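Long-range contact in carboxylesterase (Ferroplasma acidiphilum, PDB 3WJ2), which probably hydrolyses carboxylic esters as an alpha/beta-hydrolase-fold carboxylesterase of an acid-loving archaeon: residues S77-H83 with K109-Y115. Sequence-based numbering, arbitrary orientation.
Sequences SAILYYH and KIISIEY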
# COMPACT_ATOMS: atom_id res chain seq x y z
N SER B 77 -0.17 -31.85 25.69
CA SER B 77 -0.09 -30.32 25.78
C SER B 77 -1.43 -29.71 25.31
O SER B 77 -2.31 -30.42 24.76
CB SER B 77 1.04 -29.75 24.89
OG SER B 77 2.31 -30.17 25.41
N ALA B 78 -1.57 -28.38 25.60
CA ALA B 78 -2.84 -27.72 25.37
C ALA B 78 -2.67 -26.32 24.87
O ALA B 78 -1.70 -25.64 25.26
CB ALA B 78 -3.69 -27.64 26.65
N ILE B 79 -3.70 -25.88 24.14
CA ILE B 79 -3.87 -24.42 23.84
C ILE B 79 -5.16 -23.97 24.52
O ILE B 79 -6.20 -24.59 24.33
CB ILE B 79 -3.97 -24.27 22.34
CG1 ILE B 79 -2.69 -24.54 21.61
CG2 ILE B 79 -4.57 -22.89 21.96
CD1 ILE B 79 -1.48 -23.63 21.97
N LEU B 80 -5.10 -22.88 25.30
CA LEU B 80 -6.32 -22.25 25.81
C LEU B 80 -6.79 -21.32 24.70
O LEU B 80 -6.00 -20.46 24.26
CB LEU B 80 -6.06 -21.50 27.10
CG LEU B 80 -5.22 -22.31 28.09
CD1 LEU B 80 -5.15 -21.43 29.38
CD2 LEU B 80 -5.76 -23.68 28.33
N TYR B 81 -8.04 -21.46 24.28
CA TYR B 81 -8.58 -20.70 23.12
C TYR B 81 -9.60 -19.74 23.62
O TYR B 81 -10.59 -20.11 24.31
CB TYR B 81 -9.22 -21.67 22.08
CG TYR B 81 -9.38 -20.90 20.78
CD1 TYR B 81 -8.28 -20.87 19.89
CD2 TYR B 81 -10.55 -20.19 20.54
CE1 TYR B 81 -8.38 -20.12 18.70
CE2 TYR B 81 -10.61 -19.36 19.34
CZ TYR B 81 -9.50 -19.34 18.50
OH TYR B 81 -9.55 -18.54 17.38
N TYR B 82 -9.46 -18.47 23.25
CA TYR B 82 -10.44 -17.46 23.61
C TYR B 82 -11.13 -16.94 22.36
O TYR B 82 -10.56 -16.35 21.43
CB TYR B 82 -9.77 -16.21 24.36
CG TYR B 82 -8.98 -16.71 25.59
CD1 TYR B 82 -9.60 -16.86 26.78
CD2 TYR B 82 -7.58 -17.08 25.45
CE1 TYR B 82 -8.93 -17.43 27.87
CE2 TYR B 82 -6.91 -17.61 26.55
CZ TYR B 82 -7.59 -17.71 27.75
OH TYR B 82 -7.00 -18.29 28.86
N HIS B 83 -12.44 -17.21 22.29
CA HIS B 83 -13.15 -16.94 21.01
C HIS B 83 -13.27 -15.45 20.73
O HIS B 83 -13.10 -14.56 21.62
CB HIS B 83 -14.64 -17.49 21.17
CG HIS B 83 -15.49 -16.75 22.19
ND1 HIS B 83 -16.20 -15.60 21.91
CD2 HIS B 83 -15.76 -17.06 23.47
CE1 HIS B 83 -16.82 -15.22 23.01
NE2 HIS B 83 -16.56 -16.09 23.96
N LYS B 109 -4.64 -30.69 22.87
CA LYS B 109 -5.89 -30.33 23.56
C LYS B 109 -6.20 -28.85 23.22
O LYS B 109 -5.29 -27.97 23.32
CB LYS B 109 -5.74 -30.42 25.09
CG LYS B 109 -5.73 -31.93 25.58
CD LYS B 109 -5.50 -31.88 27.05
CE LYS B 109 -5.85 -33.25 27.86
NZ LYS B 109 -5.37 -34.47 27.18
N ILE B 110 -7.42 -28.60 22.89
CA ILE B 110 -7.88 -27.20 22.75
C ILE B 110 -8.93 -26.98 23.88
O ILE B 110 -9.97 -27.72 23.97
CB ILE B 110 -8.60 -27.00 21.33
CG1 ILE B 110 -7.63 -27.33 20.17
CG2 ILE B 110 -9.18 -25.54 21.15
CD1 ILE B 110 -6.32 -26.48 20.12
N ILE B 111 -8.75 -25.91 24.66
CA ILE B 111 -9.68 -25.64 25.75
C ILE B 111 -10.30 -24.30 25.45
O ILE B 111 -9.67 -23.24 25.62
CB ILE B 111 -8.98 -25.65 27.16
CG1 ILE B 111 -8.28 -27.03 27.34
CG2 ILE B 111 -10.05 -25.34 28.28
CD1 ILE B 111 -7.44 -27.10 28.67
N SER B 112 -11.56 -24.31 25.06
CA SER B 112 -12.26 -23.09 24.66
C SER B 112 -12.91 -22.49 25.88
O SER B 112 -13.73 -23.12 26.60
CB SER B 112 -13.26 -23.47 23.55
OG SER B 112 -14.06 -22.32 23.25
N ILE B 113 -12.50 -21.25 26.22
CA ILE B 113 -12.95 -20.62 27.47
C ILE B 113 -13.94 -19.51 27.27
O ILE B 113 -13.78 -18.62 26.41
CB ILE B 113 -11.72 -20.08 28.25
CG1 ILE B 113 -10.83 -21.25 28.65
CG2 ILE B 113 -12.13 -19.29 29.49
CD1 ILE B 113 -9.37 -20.83 28.85
N GLU B 114 -15.04 -19.60 28.01
CA GLU B 114 -16.07 -18.55 27.97
C GLU B 114 -15.82 -17.43 28.94
O GLU B 114 -16.42 -17.40 30.07
CB GLU B 114 -17.51 -19.09 28.25
CG GLU B 114 -18.18 -19.40 27.02
CD GLU B 114 -19.59 -19.96 27.25
OE1 GLU B 114 -20.17 -19.93 28.39
OE2 GLU B 114 -20.03 -20.52 26.26
N TYR B 115 -15.08 -16.40 28.50
CA TYR B 115 -14.93 -15.19 29.33
C TYR B 115 -16.15 -14.33 29.33
O TYR B 115 -17.07 -14.55 28.52
CB TYR B 115 -13.71 -14.38 28.78
CG TYR B 115 -13.86 -14.00 27.28
CD1 TYR B 115 -14.53 -12.79 26.92
CD2 TYR B 115 -13.37 -14.87 26.27
CE1 TYR B 115 -14.63 -12.49 25.56
CE2 TYR B 115 -13.42 -14.49 24.91
CZ TYR B 115 -14.07 -13.32 24.62
OH TYR B 115 -14.26 -12.88 23.32
O HOH W 1 -13.66 -19.41 23.70
O HOH W 2 -17.80 -15.99 26.40
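Two neighbouring strands of the central alpha/beta-hydrolase sheet, 78-82 and 109-113, run parallel here, Ala78 beside Lys109 through to Tyr81 beside Ser112. Five backbone bonds zip them together, from Lys109 N to Ser77 O (3.0 Å) as far as Ile113 N to Tyr81 O (2.9 Å). Beta-branched isoleucines suit the extended backbone and pack on both faces. On one, Leu80 and Ile111 lie side by side, CD2 to CD1 3.8 Å, and Ile113 CD1 reaches the phenol of Tyr82, 3.6 Å from its CE1; helix 125-139 covers this face, and its Ser133 hydrogen-bonds Tyr82 OH. Helix 96-106, which links the strands as a beta-alpha-beta crossover, covers the face bearing Tyr81, Ile110 and Ser112. Tyr81 OH hydrogen-bonds Asp155, within the probable GxSxG nucleophile elbow.

Beyond the strand ends, the rings of His83 and Tyr115 form an offset stack, centroids 4.5 Å apart and planes at 13°. With CG between backbone N and carbonyl carbon (chi1 57°), the Tyr115 ring lies against one face of the imidazole, CE2 3.6 Å from His83 NE2, and its hydroxyl donates to His83 O (2.7 Å), tilted from the carbonyl plane. A phenylalanine here, lacking the hydroxyl, would probably leave His83 O without this donor and the segment after strand 78-82 less firmly held. One water joins His83 NE2 to Tyr115 O; another, where the strands part, donates to Tyr81 O and Ile113 O and accepts from His83 N and Ser112 OG.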